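Local coordinates for protein laminin subunit ALPHA-1 (PDB 2JD4) that forms the C-terminal LG4-5 domain pair of the laminin-111 alpha chain and probably helps anchor this basement membrane protein to cell surfaces, at residues Lys43-Gln48 / Thr136-Glu141. The protein carries 4 engineered substitutions. Sequence-based numbering, arbitrary orientation.
Sequences KRLQVQ and TTLDVE. With MG (magnesium ion), chain C.
Lys-43 lies alongside Thr-136, both side chains running the same way. Its CB starts out away from the 136-141 loop, but the bend at chi2 (-70°) turns the chain back: CD comes to 3.4 Å from the carbonyl O of Thr-136, CE to 3.3 Å from the same atom, and CE also meets CG2 of Thr-137. The methylenes thus do the touching, and a second bend, at chi4 (61°), turns NZ away from that carbonyl. Deeper in, Leu-45 and Leu-138 cross at a slant, CD2 of Leu-45 against CD2 of Leu-138 at 3.7 Å. On its other flank the loop grips magnesium, through Thr-137 O at 2.2 Å and Asp-139 OD2 at 2.3 Å. Thr-137 OG1 donates to the syn side of Asp-139 OD2, 22° out of the carboxylate plane, and accepts from a metal-bound water. Without this hydroxyl and the methyl, as with an alanine here, the carboxylate would probably lose a steadying donor, the water its acceptor and Lys-43 CE a neighbour. A second water, Asp-70 OD2 and Leu-87 O complete the six ligands. The loop leads into strand 143-146, in the sheet opposite that of strand 44-53, so the contact joins both sheets at the metal-bearing rim of the laminin G beta-sandwich.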
ATOM      1  N   LYS A  43     -31.069   0.051 -17.168  1.00 28.89           N
ATOM      2  CA  LYS A  43     -31.737  -1.184 -16.779  1.00 29.49           C
ATOM      3  C   LYS A  43     -30.794  -2.369 -16.662  1.00 29.93           C
ATOM      4  O   LYS A  43     -31.211  -3.469 -16.305  1.00 29.81           O
ATOM      5  CB  LYS A  43     -32.842  -1.516 -17.790  1.00 34.78           C
ATOM      6  CG  LYS A  43     -34.082  -0.639 -17.685  1.00 37.71           C
ATOM      7  CD  LYS A  43     -34.855  -0.943 -16.406  1.00 45.13           C
ATOM      8  CE  LYS A  43     -36.122  -0.105 -16.303  1.00 48.62           C
ATOM      9  NZ  LYS A  43     -37.052  -0.372 -17.431  1.00 51.92           N
ATOM     10  N   ARG A  44     -29.518  -2.154 -16.955  1.00 31.00           N
ATOM     11  CA  ARG A  44     -28.562  -3.249 -16.884  1.00 30.53           C
ATOM     12  C   ARG A  44     -27.122  -2.766 -16.782  1.00 28.53           C
ATOM     13  O   ARG A  44     -26.680  -1.922 -17.564  1.00 26.02           O
ATOM     14  CB  ARG A  44     -28.724  -4.149 -18.114  1.00 36.01           C
ATOM     15  CG  ARG A  44     -27.737  -5.301 -18.208  1.00 40.32           C
ATOM     16  CD  ARG A  44     -28.131  -6.257 -19.325  1.00 48.73           C
ATOM     17  NE  ARG A  44     -28.160  -5.611 -20.636  1.00 53.52           N
ATOM     18  CZ  ARG A  44     -27.078  -5.234 -21.310  1.00 57.98           C
ATOM     19  NH1 ARG A  44     -25.872  -5.437 -20.795  1.00 61.32           N
ATOM     20  NH2 ARG A  44     -27.199  -4.657 -22.500  1.00 57.09           N
ATOM     21  N   LEU A  45     -26.401  -3.299 -15.799  1.00 28.96           N
ATOM     22  CA  LEU A  45     -24.999  -2.953 -15.595  1.00 26.33           C
ATOM     23  C   LEU A  45     -24.206  -4.226 -15.345  1.00 26.34           C
ATOM     24  O   LEU A  45     -24.290  -4.817 -14.268  1.00 27.14           O
ATOM     25  CB  LEU A  45     -24.835  -2.005 -14.399  1.00 25.84           C
ATOM     26  CG  LEU A  45     -23.390  -1.651 -14.005  1.00 26.52           C
ATOM     27  CD1 LEU A  45     -22.738  -0.816 -15.102  1.00 21.59           C
ATOM     28  CD2 LEU A  45     -23.381  -0.893 -12.680  1.00 24.36           C
ATOM     29  N   GLN A  46     -23.457  -4.664 -16.352  1.00 26.34           N
ATOM     30  CA  GLN A  46     -22.633  -5.858 -16.216  1.00 25.43           C
ATOM     31  C   GLN A  46     -21.182  -5.473 -16.430  1.00 25.45           C
ATOM     32  O   GLN A  46     -20.804  -5.010 -17.508  1.00 22.78           O
ATOM     33  CB  GLN A  46     -23.009  -6.935 -17.237  1.00 26.69           C
ATOM     34  CG  GLN A  46     -22.090  -8.161 -17.154  1.00 34.76           C
ATOM     35  CD  GLN A  46     -22.294  -9.155 -18.293  1.00 42.15           C
ATOM     36  OE1 GLN A  46     -23.339  -9.806 -18.394  1.00 46.77           O
ATOM     37  NE2 GLN A  46     -21.292  -9.271 -19.162  1.00 38.79           N
ATOM     38  N   VAL A  47     -20.372  -5.666 -15.400  1.00 24.32           N
ATOM     39  CA  VAL A  47     -18.960  -5.337 -15.482  1.00 23.01           C
ATOM     40  C   VAL A  47     -18.115  -6.588 -15.281  1.00 25.45           C
ATOM     41  O   VAL A  47     -18.354  -7.382 -14.364  1.00 26.19           O
ATOM     42  CB  VAL A  47     -18.565  -4.298 -14.412  1.00 25.43           C
ATOM     43  CG1 VAL A  47     -17.086  -3.942 -14.546  1.00 23.96           C
ATOM     44  CG2 VAL A  47     -19.427  -3.045 -14.553  1.00 28.59           C
ATOM     45  N   GLN A  48     -17.133  -6.772 -16.152  1.00 20.37           N
ATOM     46  CA  GLN A  48     -16.241  -7.913 -16.049  1.00 21.55           C
ATOM     47  C   GLN A  48     -14.815  -7.380 -16.117  1.00 20.10           C
ATOM     48  O   GLN A  48     -14.496  -6.553 -16.972  1.00 17.75           O
ATOM     49  CB  GLN A  48     -16.494  -8.900 -17.191  1.00 22.38           C
ATOM     50  CG  GLN A  48     -15.815 -10.240 -17.007  1.00 31.71           C
ATOM     51  CD  GLN A  48     -16.132 -11.208 -18.134  1.00 38.62           C
ATOM     52  OE1 GLN A  48     -17.294 -11.378 -18.512  1.00 41.75           O
ATOM     53  NE2 GLN A  48     -15.100 -11.851 -18.674  1.00 38.44           N
ATOM     54  N   THR A 136     -36.591   2.489 -10.861  1.00 37.25           N
ATOM     55  CA  THR A 136     -36.322   1.436 -11.833  1.00 35.88           C
ATOM     56  C   THR A 136     -35.093   1.654 -12.708  1.00 31.72           C
ATOM     57  O   THR A 136     -34.734   0.777 -13.485  1.00 32.78           O
ATOM     58  CB  THR A 136     -37.528   1.229 -12.777  1.00 37.84           C
ATOM     59  OG1 THR A 136     -37.676   2.375 -13.625  1.00 34.93           O
ATOM     60  CG2 THR A 136     -38.802   1.036 -11.975  1.00 41.02           C
ATOM     61  N   THR A 137     -34.445   2.805 -12.593  1.00 30.94           N
ATOM     62  CA  THR A 137     -33.280   3.062 -13.430  1.00 30.09           C
ATOM     63  C   THR A 137     -32.027   3.546 -12.701  1.00 29.54           C
ATOM     64  O   THR A 137     -32.109   4.288 -11.718  1.00 30.60           O
ATOM     65  CB  THR A 137     -33.612   4.094 -14.539  1.00 27.94           C
ATOM     66  OG1 THR A 137     -33.921   5.365 -13.948  1.00 28.75           O
ATOM     67  CG2 THR A 137     -34.799   3.621 -15.369  1.00 28.92           C
ATOM     68  N   LEU A 138     -30.870   3.103 -13.190  1.00 29.74           N
ATOM     69  CA  LEU A 138     -29.584   3.526 -12.643  1.00 28.55           C
ATOM     70  C   LEU A 138     -29.185   4.684 -13.543  1.00 27.93           C
ATOM     71  O   LEU A 138     -28.758   4.477 -14.680  1.00 30.56           O
ATOM     72  CB  LEU A 138     -28.538   2.407 -12.741  1.00 26.79           C
ATOM     73  CG  LEU A 138     -27.088   2.792 -12.400  1.00 28.03           C
ATOM     74  CD1 LEU A 138     -26.974   3.181 -10.919  1.00 25.97           C
ATOM     75  CD2 LEU A 138     -26.159   1.618 -12.714  1.00 21.42           C
ATOM     76  N   ASP A 139     -29.352   5.899 -13.035  1.00 26.10           N
ATOM     77  CA  ASP A 139     -29.042   7.113 -13.781  1.00 27.33           C
ATOM     78  C   ASP A 139     -27.731   7.716 -13.297  1.00 29.39           C
ATOM     79  O   ASP A 139     -27.681   8.313 -12.217  1.00 26.90           O
ATOM     80  CB  ASP A 139     -30.176   8.123 -13.593  1.00 29.77           C
ATOM     81  CG  ASP A 139     -31.538   7.519 -13.874  1.00 33.73           C
ATOM     82  OD1 ASP A 139     -31.855   7.301 -15.061  1.00 33.09           O
ATOM     83  OD2 ASP A 139     -32.286   7.248 -12.907  1.00 31.00           O
ATOM     84  N   VAL A 140     -26.677   7.576 -14.100  1.00 26.20           N
ATOM     85  CA  VAL A 140     -25.369   8.101 -13.719  1.00 29.83           C
ATOM     86  C   VAL A 140     -24.631   8.773 -14.874  1.00 31.02           C
ATOM     87  O   VAL A 140     -24.976   8.572 -16.038  1.00 30.55           O
ATOM     88  CB  VAL A 140     -24.466   6.972 -13.173  1.00 29.04           C
ATOM     89  CG1 VAL A 140     -25.140   6.293 -11.985  1.00 32.23           C
ATOM     90  CG2 VAL A 140     -24.189   5.957 -14.271  1.00 31.70           C
ATOM     91  N   GLU A 141     -23.612   9.563 -14.536  1.00 30.45           N
ATOM     92  CA  GLU A 141     -22.795  10.261 -15.528  1.00 32.27           C
ATOM     93  C   GLU A 141     -22.075   9.256 -16.419  1.00 31.66           C
ATOM     94  O   GLU A 141     -21.738   8.160 -15.973  1.00 29.24           O
ATOM     95  CB  GLU A 141     -21.759  11.145 -14.834  1.00 35.62           C
ATOM     96  CG  GLU A 141     -22.328  12.353 -14.130  1.00 40.78           C
ATOM     97  CD  GLU A 141     -22.883  13.375 -15.098  1.00 47.90           C
ATOM     98  OE1 GLU A 141     -23.903  13.086 -15.762  1.00 48.70           O
ATOM     99  OE2 GLU A 141     -22.289  14.469 -15.197  1.00 51.28           O
TER
HETATM  100 MG    MG C4061     -32.577   6.294 -10.853  1.00 30.82          MG
HETATM  101  O   HOH W   1     -34.775   5.943 -11.137  1.00 27.12           O
HETATM  102  O   HOH W   2     -32.860   8.344  -9.759  1.00 31.57           O